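Side-chain contacts in BF1531-like N-terminal domain-containing protein (Bacteroides fragilis, PDB 3SLR), which is of uncharacterised function but binds magnesium in a HAD-type phosphatase domain and may act as a hydrolase on ester bonds: residues P77-I82 with A215-K220; I45-N50 with R209-I214; V25-D30 with Q34-A39. All blocks are in the same frame, centred on the assembly; numbering follows the deposited sequence.

Overall arrangement
The three contacts tie together parts of the FkbH-like N-terminal domain, away from the magnesium site. Following the chain, strand 22-29 is the first element of these contacts. Interaction 3 closes a very short loop, turning from this strand straight into helix 34-46. The end of that helix, in 45-50, then reaches across 158 residues to helix 203-217 in interaction 2. Interaction 1 starts later, on strand 79-83, and meets the end of the same late helix. Interactions 1 and 2 therefore cross, while interaction 3 is complete before either opens. Strands 22-29 and 79-83 are neighbours in the five-stranded parallel sheet. Helix 203-217 is thus tied both to the sheet and to helix 34-46.

Interaction 1. Residues P77-I82 with A215-K220; sequences PDYTII and AAIQGK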
ATOM      1  N   PRO A  77     -10.752  -3.535 -21.337  1.00 20.86           N
ATOM      2  CA  PRO A  77     -10.002  -2.762 -20.345  1.00 21.04           C
ATOM      3  C   PRO A  77      -8.520  -3.125 -20.295  1.00 20.75           C
ATOM      4  O   PRO A  77      -8.128  -4.259 -20.606  1.00 23.88           O
ATOM      5  CB  PRO A  77     -10.690  -3.141 -19.023  1.00 18.47           C
ATOM      6  CG  PRO A  77     -11.249  -4.523 -19.279  1.00 20.26           C
ATOM      7  CD  PRO A  77     -11.695  -4.484 -20.721  1.00 22.47           C
ATOM      8  N   ASP A  78      -7.707  -2.151 -19.905  1.00 18.43           N
ATOM      9  CA  ASP A  78      -6.305  -2.383 -19.578  1.00 18.46           C
ATOM     10  C   ASP A  78      -6.184  -2.981 -18.174  1.00 19.68           C
ATOM     11  O   ASP A  78      -5.308  -3.810 -17.919  1.00 20.17           O
ATOM     12  CB  ASP A  78      -5.533  -1.073 -19.644  1.00 19.12           C
ATOM     13  CG  ASP A  78      -5.511  -0.482 -21.035  1.00 25.07           C
ATOM     14  OD1 ASP A  78      -5.140  -1.215 -21.973  1.00 23.50           O
ATOM     15  OD2 ASP A  78      -5.869   0.705 -21.185  1.00 22.63           O
ATOM     16  N   TYR A  79      -7.067  -2.552 -17.275  1.00 17.31           N
ATOM     17  CA  TYR A  79      -7.138  -3.110 -15.921  1.00 16.08           C
ATOM     18  C   TYR A  79      -8.573  -3.438 -15.577  1.00 16.25           C
ATOM     19  O   TYR A  79      -9.483  -2.717 -15.971  1.00 17.20           O
ATOM     20  CB  TYR A  79      -6.580  -2.121 -14.896  1.00 15.58           C
ATOM     21  CG  TYR A  79      -5.101  -1.903 -15.054  1.00 18.39           C
ATOM     22  CD1 TYR A  79      -4.613  -0.954 -15.934  1.00 19.81           C
ATOM     23  CD2 TYR A  79      -4.190  -2.668 -14.339  1.00 20.73           C
ATOM     24  CE1 TYR A  79      -3.245  -0.763 -16.096  1.00 19.80           C
ATOM     25  CE2 TYR A  79      -2.829  -2.489 -14.496  1.00 22.45           C
ATOM     26  CZ  TYR A  79      -2.365  -1.535 -15.372  1.00 19.32           C
ATOM     27  OH  TYR A  79      -1.004  -1.354 -15.525  1.00 20.41           O
ATOM     28  N   THR A  80      -8.764  -4.530 -14.841  1.00 16.82           N
ATOM     29  CA  THR A  80     -10.083  -4.949 -14.377  1.00 14.56           C
ATOM     30  C   THR A  80     -10.033  -5.053 -12.857  1.00 16.74           C
ATOM     31  O   THR A  80      -9.322  -5.882 -12.308  1.00 16.43           O
ATOM     32  CB  THR A  80     -10.490  -6.314 -14.977  1.00 17.33           C
ATOM     33  OG1 THR A  80     -10.666  -6.178 -16.396  1.00 19.72           O
ATOM     34  CG2 THR A  80     -11.796  -6.816 -14.372  1.00 18.02           C
ATOM     35  N   ILE A  81     -10.770  -4.187 -12.185  1.00 15.88           N
ATOM     36  CA  ILE A  81     -10.811  -4.178 -10.736  1.00 14.69           C
ATOM     37  C   ILE A  81     -12.104  -4.845 -10.298  1.00 12.58           C
ATOM     38  O   ILE A  81     -13.200  -4.415 -10.674  1.00 14.85           O
ATOM     39  CB  ILE A  81     -10.770  -2.741 -10.187  1.00 14.05           C
ATOM     40  CG1 ILE A  81      -9.524  -2.011 -10.687  1.00 15.61           C
ATOM     41  CG2 ILE A  81     -10.847  -2.747  -8.651  1.00 13.05           C
ATOM     42  CD1 ILE A  81      -9.554  -0.537 -10.404  1.00 16.67           C
ATOM     43  N   ILE A  82     -11.972  -5.911  -9.519  1.00 13.46           N
ATOM     44  CA  ILE A  82     -13.136  -6.617  -8.980  1.00 12.66           C
ATOM     45  C   ILE A  82     -13.230  -6.350  -7.484  1.00 13.85           C
ATOM     46  O   ILE A  82     -12.255  -6.541  -6.745  1.00 13.43           O
ATOM     47  CB  ILE A  82     -13.018  -8.147  -9.176  1.00 14.87           C
ATOM     48  CG1 ILE A  82     -12.712  -8.501 -10.641  1.00 18.42           C
ATOM     49  CG2 ILE A  82     -14.272  -8.866  -8.651  1.00 13.61           C
ATOM     50  CD1 ILE A  82     -13.843  -8.221 -11.609  1.00 17.59           C
ATOM     51  N   ALA A 215       0.135   2.006 -11.029  1.00 15.69           N
ATOM     52  CA  ALA A 215       1.373   2.735 -11.284  1.00 18.36           C
ATOM     53  C   ALA A 215       2.593   1.810 -11.325  1.00 18.87           C
ATOM     54  O   ALA A 215       3.439   1.936 -12.218  1.00 17.38           O
ATOM     55  CB  ALA A 215       1.570   3.854 -10.259  1.00 19.35           C
ATOM     56  N   ALA A 216       2.689   0.893 -10.363  1.00 15.66           N
ATOM     57  CA  ALA A 216       3.816  -0.032 -10.307  1.00 17.91           C
ATOM     58  C   ALA A 216       3.880  -0.886 -11.564  1.00 18.70           C
ATOM     59  O   ALA A 216       4.947  -1.071 -12.143  1.00 19.78           O
ATOM     60  CB  ALA A 216       3.730  -0.931  -9.058  1.00 17.53           C
ATOM     61  N   ILE A 217       2.736  -1.415 -11.979  1.00 18.35           N
ATOM     62  CA  ILE A 217       2.673  -2.193 -13.218  1.00 16.77           C
ATOM     63  C   ILE A 217       3.102  -1.362 -14.435  1.00 20.85           C
ATOM     64  O   ILE A 217       3.783  -1.866 -15.333  1.00 20.22           O
ATOM     65  CB  ILE A 217       1.273  -2.816 -13.425  1.00 18.26           C
ATOM     66  CG1 ILE A 217       1.011  -3.862 -12.337  1.00 16.63           C
ATOM     67  CG2 ILE A 217       1.175  -3.472 -14.780  1.00 21.51           C
ATOM     68  CD1 ILE A 217      -0.448  -4.266 -12.178  1.00 15.75           C
ATOM     69  N   GLN A 218       2.721  -0.087 -14.449  1.00 16.15           N
ATOM     70  CA  GLN A 218       3.105   0.820 -15.533  1.00 18.70           C
ATOM     71  C   GLN A 218       4.579   1.236 -15.461  1.00 23.11           C
ATOM     72  O   GLN A 218       5.076   1.917 -16.362  1.00 24.88           O
ATOM     73  CB  GLN A 218       2.203   2.060 -15.544  1.00 19.52           C
ATOM     74  CG  GLN A 218       0.733   1.755 -15.820  1.00 19.06           C
ATOM     75  CD  GLN A 218       0.483   1.376 -17.270  1.00 22.21           C
ATOM     76  OE1 GLN A 218       0.917   2.071 -18.197  1.00 26.53           O
ATOM     77  NE2 GLN A 218      -0.203   0.270 -17.474  1.00 21.66           N
ATOM     78  N   GLY A 219       5.267   0.833 -14.394  1.00 22.35           N
ATOM     79  CA  GLY A 219       6.699   1.064 -14.268  1.00 23.30           C
ATOM     80  C   GLY A 219       7.077   2.240 -13.386  1.00 24.22           C
ATOM     81  O   GLY A 219       8.228   2.696 -13.398  1.00 26.96           O
ATOM     82  N   LYS A 220       6.111   2.739 -12.621  1.00 18.40           N
ATOM     83  CA  LYS A 220       6.374   3.812 -11.677  1.00 18.76           C
ATOM     84  C   LYS A 220       6.286   3.264 -10.256  1.00 21.60           C
ATOM     85  O   LYS A 220       5.198   2.947  -9.763  1.00 21.26           O
ATOM     86  CB  LYS A 220       5.402   4.978 -11.867  1.00 18.40           C
ATOM     87  CG  LYS A 220       5.772   5.908 -13.028  1.00 29.42           C
ATOM     88  CD  LYS A 220       7.163   6.521 -12.833  1.00 32.09           C
ATOM     89  CE  LYS A 220       7.578   7.387 -14.020  1.00 37.31           C
ATOM     90  NZ  LYS A 220       9.017   7.784 -13.945  1.00 40.39           N
TER
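Tyr79, on strand 79-83, meets Ile217 and Gln218 at the end of helix 203-217. Its buried hydroxyl is the tight part of the contact, gripped by Gln218 NE2 and Ile217 CG2. Gln218 NE2 donates to Tyr79 OH at 2.7 Å, and the bond is nearly straight, with an N-H...O angle of 171°. The oxygen lies almost in the amide plane of Gln218, while the ring and amide planes stand 68° apart. The Gln218 chain is bent at chi2 (-73°), which folds its amide back to the phenol.

The side chain of Ile217 comes to the ring from the opposite direction. Ile217 CG2 lies 3.1 Å from Tyr79 OH, a close approach. Ile217 CD1 sits at the ring edge, near its plane, 3.8 Å from Tyr79 CE2. The methyl and the amide nitrogen thus both come to the rim of the ring, and neither covers a face.

Gly219 and Lys220 form the solvent side. Gly219 is the first residue to leave helical backbone angles. With positive phi it takes part in a Schellman motif: Gly219 N bonds to Ala216 O and Lys220 N bonds to Ala215 O at 2.8 Å. Lys220 NZ forms a salt bridge with Asp329, well away from the tyrosine.

A hydrogen bond and apolar packing thus join the C-terminal end of helix 203-217 to strand 79-83. This strand belongs to the five-stranded parallel sheet of the FkbH-like N-terminal domain, a family probably related to the SGNH hydrolases. Tyr79 is hydrogen-bonded through its backbone to Lys24 and Ala26 of strand 22-29, and its side chain also touches Ile214 of helix 203-217. Gln218 rests on Leu23 of strand 22-29. On the other flank, Tyr79 and Ile217 both touch Arg122 of strand 122-126.

Interaction 2. Residues I45-N50 with R209-I214; sequences ILRNYN and RTIDII
Arg47 meets Ile211 and Asp212 where the end of helix 34-46 packs on helix 203-217. The first helix closes in a Schellman motif. Asn48, with positive phi, is its C-prime residue; Asn48 N bonds to Ile45 O and Tyr49 N to Gly44 O. Both helices belong to the FkbH-like N-terminal domain, built round a parallel sheet.

The apolar part is one methyl group against the face of a flat cation. Ile211 CG2 lies over the centre of the Arg47 guanidinium, 3.6 Å from its plane. The same methyl also touches the start of the arginine chain, with Ile211 CG2 at 3.7 Å from Arg47 CB. The arginine is bent at chi2 (73°) and again at chi3, and this curls it round the isoleucine. Ile211 also touches Ile40 and Glu43 of helix 34-46.

The polar part is a salt bridge between Arg47 and Asp212, carried by one carboxylate oxygen. Arg47 NH1 donates to Asp212 OD1 at 2.8 Å, with an N-H...O angle of 144°. Arg47 NH2 makes a weak second bond to Asp212 OD1 at 3.3 Å. Glu43 OE2 is a second acidic partner, at Arg47 NH2. Asp212 OD2 in turn accepts a hydrogen bond from Asn371 ND2, which helps to fix the rotation of the carboxylate. The main bond uses the anti lone pair of Asp212 OD1; the oxygen itself lies 20° out of the guanidinium plane of Arg47.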
ATOM      1  N   ILE A  45      -5.664  10.326 -11.922  1.00 20.35           N
ATOM      2  CA  ILE A  45      -5.319  11.600 -12.555  1.00 20.48           C
ATOM      3  C   ILE A  45      -4.221  12.311 -11.765  1.00 23.13           C
ATOM      4  O   ILE A  45      -3.273  12.850 -12.335  1.00 22.87           O
ATOM      5  CB  ILE A  45      -6.560  12.499 -12.694  1.00 24.56           C
ATOM      6  CG1 ILE A  45      -7.528  11.894 -13.712  1.00 22.87           C
ATOM      7  CG2 ILE A  45      -6.168  13.914 -13.088  1.00 26.05           C
ATOM      8  CD1 ILE A  45      -8.840  12.614 -13.809  1.00 25.77           C
ATOM      9  N   LEU A  46      -4.341  12.294 -10.444  1.00 20.35           N
ATOM     10  CA  LEU A  46      -3.325  12.874  -9.583  1.00 20.51           C
ATOM     11  C   LEU A  46      -2.015  12.098  -9.645  1.00 21.20           C
ATOM     12  O   LEU A  46      -0.973  12.605  -9.227  1.00 25.73           O
ATOM     13  CB  LEU A  46      -3.835  12.964  -8.146  1.00 22.38           C
ATOM     14  CG  LEU A  46      -4.956  13.982  -7.948  1.00 24.50           C
ATOM     15  CD1 LEU A  46      -5.523  13.860  -6.546  1.00 23.76           C
ATOM     16  CD2 LEU A  46      -4.466  15.402  -8.202  1.00 26.87           C
ATOM     17  N   ARG A  47      -2.064  10.878 -10.179  1.00 19.94           N
ATOM     18  CA  ARG A  47      -0.854  10.072 -10.377  1.00 21.29           C
ATOM     19  C   ARG A  47      -0.415  10.129 -11.850  1.00 21.68           C
ATOM     20  O   ARG A  47       0.375   9.301 -12.311  1.00 20.88           O
ATOM     21  CB  ARG A  47      -1.093   8.616  -9.959  1.00 19.50           C
ATOM     22  CG  ARG A  47       0.104   7.910  -9.323  1.00 20.27           C
ATOM     23  CD  ARG A  47       0.383   8.403  -7.915  1.00 20.69           C
ATOM     24  NE  ARG A  47      -0.673   8.047  -6.959  1.00 19.48           N
ATOM     25  CZ  ARG A  47      -0.760   6.884  -6.322  1.00 20.49           C
ATOM     26  NH1 ARG A  47       0.142   5.931  -6.534  1.00 19.34           N
ATOM     27  NH2 ARG A  47      -1.768   6.666  -5.475  1.00 17.87           N
ATOM     28  N   ASN A  48      -0.972  11.088 -12.585  1.00 22.92           N
ATOM     29  CA  ASN A  48      -0.587  11.361 -13.976  1.00 21.84           C
ATOM     30  C   ASN A  48      -1.093  10.346 -15.004  1.00 23.59           C
ATOM     31  O   ASN A  48      -0.446  10.101 -16.027  1.00 23.24           O
ATOM     32  CB  ASN A  48       0.932  11.533 -14.089  1.00 23.37           C
ATOM     33  CG  ASN A  48       1.457  12.642 -13.187  1.00 27.77           C
ATOM     34  OD1 ASN A  48       0.858  13.715 -13.090  1.00 27.62           O
ATOM     35  ND2 ASN A  48       2.573  12.377 -12.506  1.00 30.56           N
ATOM     36  N   TYR A  49      -2.261   9.772 -14.741  1.00 19.96           N
ATOM     37  CA  TYR A  49      -2.911   8.898 -15.713  1.00 20.94           C
ATOM     38  C   TYR A  49      -4.289   9.426 -16.068  1.00 24.92           C
ATOM     39  O   TYR A  49      -5.056   9.822 -15.190  1.00 25.32           O
ATOM     40  CB  TYR A  49      -3.031   7.472 -15.177  1.00 21.96           C
ATOM     41  CG  TYR A  49      -1.701   6.844 -14.840  1.00 22.46           C
ATOM     42  CD1 TYR A  49      -0.814   6.467 -15.844  1.00 23.41           C
ATOM     43  CD2 TYR A  49      -1.330   6.627 -13.518  1.00 21.67           C
ATOM     44  CE1 TYR A  49       0.403   5.901 -15.546  1.00 23.32           C
ATOM     45  CE2 TYR A  49      -0.109   6.058 -13.206  1.00 24.90           C
ATOM     46  CZ  TYR A  49       0.752   5.691 -14.224  1.00 23.64           C
ATOM     47  OH  TYR A  49       1.968   5.127 -13.921  1.00 24.43           O
ATOM     48  N   ASN A  50      -4.590   9.461 -17.362  1.00 24.30           N
ATOM     49  CA  ASN A  50      -5.940   9.760 -17.809  1.00 28.71           C
ATOM     50  C   ASN A  50      -6.759   8.479 -17.761  1.00 24.40           C
ATOM     51  O   ASN A  50      -6.716   7.672 -18.688  1.00 22.60           O
ATOM     52  CB  ASN A  50      -5.922  10.332 -19.225  1.00 28.07           C
ATOM     53  CG  ASN A  50      -7.304  10.734 -19.711  1.00 32.04           C
ATOM     54  OD1 ASN A  50      -7.484  11.097 -20.874  1.00 40.29           O
ATOM     55  ND2 ASN A  50      -8.285  10.688 -18.818  1.00 30.80           N
ATOM     56  N   ARG A 209      -4.323   2.935  -2.690  1.00 12.98           N
ATOM     57  CA  ARG A 209      -3.741   1.593  -2.739  1.00 14.30           C
ATOM     58  C   ARG A 209      -4.025   0.868  -4.053  1.00 15.12           C
ATOM     59  O   ARG A 209      -3.271  -0.025  -4.455  1.00 16.84           O
ATOM     60  CB  ARG A 209      -4.245   0.755  -1.558  1.00 15.75           C
ATOM     61  CG  ARG A 209      -3.706   1.218  -0.196  1.00 15.47           C
ATOM     62  CD  ARG A 209      -2.223   0.915  -0.041  1.00 14.69           C
ATOM     63  NE  ARG A 209      -1.969  -0.519  -0.159  1.00 16.41           N
ATOM     64  CZ  ARG A 209      -1.688  -1.329   0.859  1.00 14.97           C
ATOM     65  NH1 ARG A 209      -1.587  -0.853   2.103  1.00 14.95           N
ATOM     66  NH2 ARG A 209      -1.491  -2.625   0.629  1.00 14.51           N
ATOM     67  N   THR A 210      -5.120   1.237  -4.717  1.00 13.25           N
ATOM     68  CA  THR A 210      -5.451   0.651  -6.014  1.00 14.91           C
ATOM     69  C   THR A 210      -4.554   1.258  -7.085  1.00 14.60           C
ATOM     70  O   THR A 210      -3.978   0.548  -7.907  1.00 14.19           O
ATOM     71  CB  THR A 210      -6.926   0.881  -6.358  1.00 14.55           C
ATOM     72  OG1 THR A 210      -7.724   0.319  -5.313  1.00 15.58           O
ATOM     73  CG2 THR A 210      -7.299   0.227  -7.680  1.00 15.67           C
ATOM     74  N   ILE A 211      -4.428   2.573  -7.054  1.00 12.63           N
ATOM     75  CA  ILE A 211      -3.584   3.248  -8.034  1.00 14.32           C
ATOM     76  C   ILE A 211      -2.103   2.904  -7.821  1.00 14.88           C
ATOM     77  O   ILE A 211      -1.348   2.846  -8.790  1.00 14.81           O
ATOM     78  CB  ILE A 211      -3.821   4.776  -8.072  1.00 15.32           C
ATOM     79  CG1 ILE A 211      -5.246   5.101  -8.558  1.00 16.25           C
ATOM     80  CG2 ILE A 211      -2.773   5.467  -8.970  1.00 14.63           C
ATOM     81  CD1 ILE A 211      -5.617   4.531  -9.952  1.00 16.06           C
ATOM     82  N   ASP A 212      -1.689   2.644  -6.573  1.00 13.60           N
ATOM     83  CA  ASP A 212      -0.299   2.258  -6.319  1.00 14.93           C
ATOM     84  C   ASP A 212       0.042   1.046  -7.181  1.00 16.09           C
ATOM     85  O   ASP A 212       1.154   0.935  -7.706  1.00 15.92           O
ATOM     86  CB  ASP A 212      -0.052   1.859  -4.848  1.00 14.64           C
ATOM     87  CG  ASP A 212      -0.135   3.030  -3.871  1.00 18.51           C
ATOM     88  OD1 ASP A 212       0.020   4.202  -4.280  1.00 17.09           O
ATOM     89  OD2 ASP A 212      -0.353   2.758  -2.665  1.00 17.65           O
ATOM     90  N   ILE A 213      -0.912   0.125  -7.303  1.00 14.27           N
ATOM     91  CA  ILE A 213      -0.672  -1.114  -8.043  1.00 13.30           C
ATOM     92  C   ILE A 213      -0.584  -0.818  -9.541  1.00 16.17           C
ATOM     93  O   ILE A 213       0.347  -1.246 -10.209  1.00 15.34           O
ATOM     94  CB  ILE A 213      -1.768  -2.168  -7.777  1.00 14.31           C
ATOM     95  CG1 ILE A 213      -1.670  -2.663  -6.324  1.00 13.69           C
ATOM     96  CG2 ILE A 213      -1.620  -3.344  -8.740  1.00 14.09           C
ATOM     97  CD1 ILE A 213      -2.920  -3.454  -5.837  1.00 14.65           C
ATOM     98  N   ILE A 214      -1.567  -0.094 -10.057  1.00 13.58           N
ATOM     99  CA  ILE A 214      -1.553   0.295 -11.462  1.00 15.12           C
ATOM    100  C   ILE A 214      -0.256   1.016 -11.828  1.00 19.04           C
ATOM    101  O   ILE A 214       0.395   0.660 -12.811  1.00 19.27           O
ATOM    102  CB  ILE A 214      -2.780   1.147 -11.796  1.00 15.00           C
ATOM    103  CG1 ILE A 214      -4.034   0.286 -11.667  1.00 16.04           C
ATOM    104  CG2 ILE A 214      -2.650   1.754 -13.196  1.00 16.42           C
ATOM    105  CD1 ILE A 214      -5.313   0.981 -12.048  1.00 17.11           C
TER

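Interaction 3. Residues V25-D30 with Q34-A39; sequences VALLGD and QLLATA
Leu27 reaches Ala37 and Leu36 with CG placed trans to its own nitrogen (chi1 172°) and chi2 near 65°. These torsions carry its methyl CD2 out from strand 22-29 to helix 34-46. Leu27 CD2 makes the closest approaches on the strand side. It lies 3.8 Å from Ala37 N, so it rests on the helix backbone as well as on a side chain. Ala37 CB is 3.9 Å from the same Leu27 CD2. Leu36 is looser, with its CG 4.3 Å from Leu27 CD2. Leu27 CD1 also comes to Leu36 CD2, 4.3 Å away.

The two elements are the first strand and the helix of a beta-alpha-beta unit that ends in strand 50-55. The contact is van der Waals packing, and all three residues are buried. Ala37 also touches Leu53 and Glu55 of strand 50-55, while Leu36 packs on Phe83 of strand 79-83 and on Leu203 and Ile206 of helix 203-217. Leu27 further touches Ile81 of strand 79-83, and its backbone is hydrogen-bonded to Trp54 of strand 50-55.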
ATOM      1  N   VAL A  25      -9.866   1.384 -17.417  1.00 16.54           N
ATOM      2  CA  VAL A  25     -10.060   0.644 -16.172  1.00 18.28           C
ATOM      3  C   VAL A  25     -11.525   0.241 -16.017  1.00 17.01           C
ATOM      4  O   VAL A  25     -12.419   1.094 -16.014  1.00 19.43           O
ATOM      5  CB  VAL A  25      -9.650   1.501 -14.963  1.00 16.61           C
ATOM      6  CG1 VAL A  25      -9.908   0.744 -13.644  1.00 15.54           C
ATOM      7  CG2 VAL A  25      -8.184   1.909 -15.073  1.00 19.35           C
ATOM      8  N   ALA A  26     -11.774  -1.062 -15.917  1.00 16.41           N
ATOM      9  CA  ALA A  26     -13.118  -1.555 -15.601  1.00 16.92           C
ATOM     10  C   ALA A  26     -13.233  -1.808 -14.091  1.00 18.93           C
ATOM     11  O   ALA A  26     -12.310  -2.328 -13.465  1.00 16.83           O
ATOM     12  CB  ALA A  26     -13.409  -2.835 -16.366  1.00 18.14           C
ATOM     13  N   LEU A  27     -14.366  -1.432 -13.516  1.00 15.24           N
ATOM     14  CA  LEU A  27     -14.618  -1.683 -12.101  1.00 16.79           C
ATOM     15  C   LEU A  27     -15.954  -2.397 -11.956  1.00 17.51           C
ATOM     16  O   LEU A  27     -16.983  -1.919 -12.446  1.00 16.60           O
ATOM     17  CB  LEU A  27     -14.648  -0.364 -11.333  1.00 15.18           C
ATOM     18  CG  LEU A  27     -15.086  -0.425  -9.871  1.00 17.11           C
ATOM     19  CD1 LEU A  27     -14.085  -1.230  -9.023  1.00 15.58           C
ATOM     20  CD2 LEU A  27     -15.250   0.990  -9.329  1.00 18.73           C
ATOM     21  N   LEU A  28     -15.934  -3.553 -11.299  1.00 14.86           N
ATOM     22  CA  LEU A  28     -17.143  -4.347 -11.095  1.00 14.14           C
ATOM     23  C   LEU A  28     -17.208  -4.788  -9.634  1.00 16.06           C
ATOM     24  O   LEU A  28     -16.257  -5.374  -9.118  1.00 17.93           O
ATOM     25  CB  LEU A  28     -17.134  -5.580 -12.005  1.00 17.22           C
ATOM     26  CG  LEU A  28     -16.854  -5.363 -13.497  1.00 16.70           C
ATOM     27  CD1 LEU A  28     -15.352  -5.381 -13.759  1.00 17.87           C
ATOM     28  CD2 LEU A  28     -17.525  -6.435 -14.326  1.00 19.16           C
ATOM     29  N   GLY A  29     -18.329  -4.521  -8.973  1.00 14.77           N
ATOM     30  CA  GLY A  29     -18.448  -4.846  -7.560  1.00 14.58           C
ATOM     31  C   GLY A  29     -19.822  -5.348  -7.179  1.00 15.41           C
ATOM     32  O   GLY A  29     -20.768  -5.214  -7.960  1.00 17.09           O
ATOM     33  N   ASP A  30     -19.935  -5.936  -5.988  1.00 13.54           N
ATOM     34  CA  ASP A  30     -21.236  -6.402  -5.497  1.00 15.31           C
ATOM     35  C   ASP A  30     -21.841  -5.475  -4.434  1.00 14.46           C
ATOM     36  O   ASP A  30     -22.848  -5.801  -3.800  1.00 15.00           O
ATOM     37  CB  ASP A  30     -21.195  -7.869  -5.030  1.00 15.20           C
ATOM     38  CG  ASP A  30     -20.194  -8.124  -3.893  1.00 17.33           C
ATOM     39  OD1 ASP A  30     -19.821  -7.193  -3.152  1.00 14.60           O
ATOM     40  OD2 ASP A  30     -19.802  -9.293  -3.722  1.00 17.12           O
ATOM     41  N   GLN A  34     -20.196   3.668  -7.181  1.00 18.30           N
ATOM     42  CA  GLN A  34     -20.091   4.976  -7.842  1.00 23.07           C
ATOM     43  C   GLN A  34     -19.054   5.911  -7.217  1.00 20.36           C
ATOM     44  O   GLN A  34     -18.317   6.573  -7.940  1.00 19.45           O
ATOM     45  CB  GLN A  34     -21.450   5.674  -7.954  1.00 19.31           C
ATOM     46  CG  GLN A  34     -22.488   4.893  -8.742  1.00 27.12           C
ATOM     47  CD  GLN A  34     -23.285   3.919  -7.881  1.00 30.81           C
ATOM     48  OE1 GLN A  34     -22.974   3.703  -6.704  1.00 20.71           O
ATOM     49  NE2 GLN A  34     -24.336   3.340  -8.464  1.00 39.32           N
ATOM     50  N   LEU A  35     -18.986   5.965  -5.887  1.00 16.79           N
ATOM     51  CA  LEU A  35     -17.999   6.821  -5.245  1.00 20.10           C
ATOM     52  C   LEU A  35     -16.598   6.244  -5.392  1.00 18.71           C
ATOM     53  O   LEU A  35     -15.627   6.978  -5.577  1.00 17.63           O
ATOM     54  CB  LEU A  35     -18.336   7.039  -3.772  1.00 23.62           C
ATOM     55  CG  LEU A  35     -19.654   7.762  -3.510  1.00 22.27           C
ATOM     56  CD1 LEU A  35     -19.753   8.134  -2.035  1.00 23.23           C
ATOM     57  CD2 LEU A  35     -19.769   8.991  -4.383  1.00 24.55           C
ATOM     58  N   LEU A  36     -16.490   4.922  -5.307  1.00 18.63           N
ATOM     59  CA  LEU A  36     -15.195   4.269  -5.480  1.00 16.85           C
ATOM     60  C   LEU A  36     -14.662   4.518  -6.892  1.00 17.34           C
ATOM     61  O   LEU A  36     -13.467   4.748  -7.087  1.00 17.52           O
ATOM     62  CB  LEU A  36     -15.299   2.768  -5.200  1.00 17.06           C
ATOM     63  CG  LEU A  36     -14.030   1.916  -5.331  1.00 17.69           C
ATOM     64  CD1 LEU A  36     -12.924   2.416  -4.414  1.00 16.84           C
ATOM     65  CD2 LEU A  36     -14.345   0.450  -5.057  1.00 14.78           C
ATOM     66  N   ALA A  37     -15.555   4.496  -7.875  1.00 15.03           N
ATOM     67  CA  ALA A  37     -15.170   4.819  -9.256  1.00 16.73           C
ATOM     68  C   ALA A  37     -14.589   6.224  -9.367  1.00 18.18           C
ATOM     69  O   ALA A  37     -13.521   6.428  -9.962  1.00 16.68           O
ATOM     70  CB  ALA A  37     -16.356   4.658 -10.195  1.00 19.34           C
ATOM     71  N   THR A  38     -15.293   7.195  -8.792  1.00 17.33           N
ATOM     72  CA  THR A  38     -14.821   8.572  -8.788  1.00 17.52           C
ATOM     73  C   THR A  38     -13.460   8.679  -8.111  1.00 18.29           C
ATOM     74  O   THR A  38     -12.534   9.301  -8.635  1.00 16.49           O
ATOM     75  CB  THR A  38     -15.823   9.492  -8.085  1.00 18.63           C
ATOM     76  OG1 THR A  38     -17.039   9.527  -8.838  1.00 22.50           O
ATOM     77  CG2 THR A  38     -15.270  10.901  -7.986  1.00 20.43           C
ATOM     78  N   ALA A  39     -13.335   8.051  -6.945  1.00 16.94           N
ATOM     79  CA  ALA A  39     -12.084   8.078  -6.196  1.00 14.14           C
ATOM     80  C   ALA A  39     -10.926   7.479  -6.980  1.00 16.37           C
ATOM     81  O   ALA A  39      -9.847   8.055  -7.039  1.00 15.08           O
ATOM     82  CB  ALA A  39     -12.249   7.366  -4.859  1.00 14.76           C
TER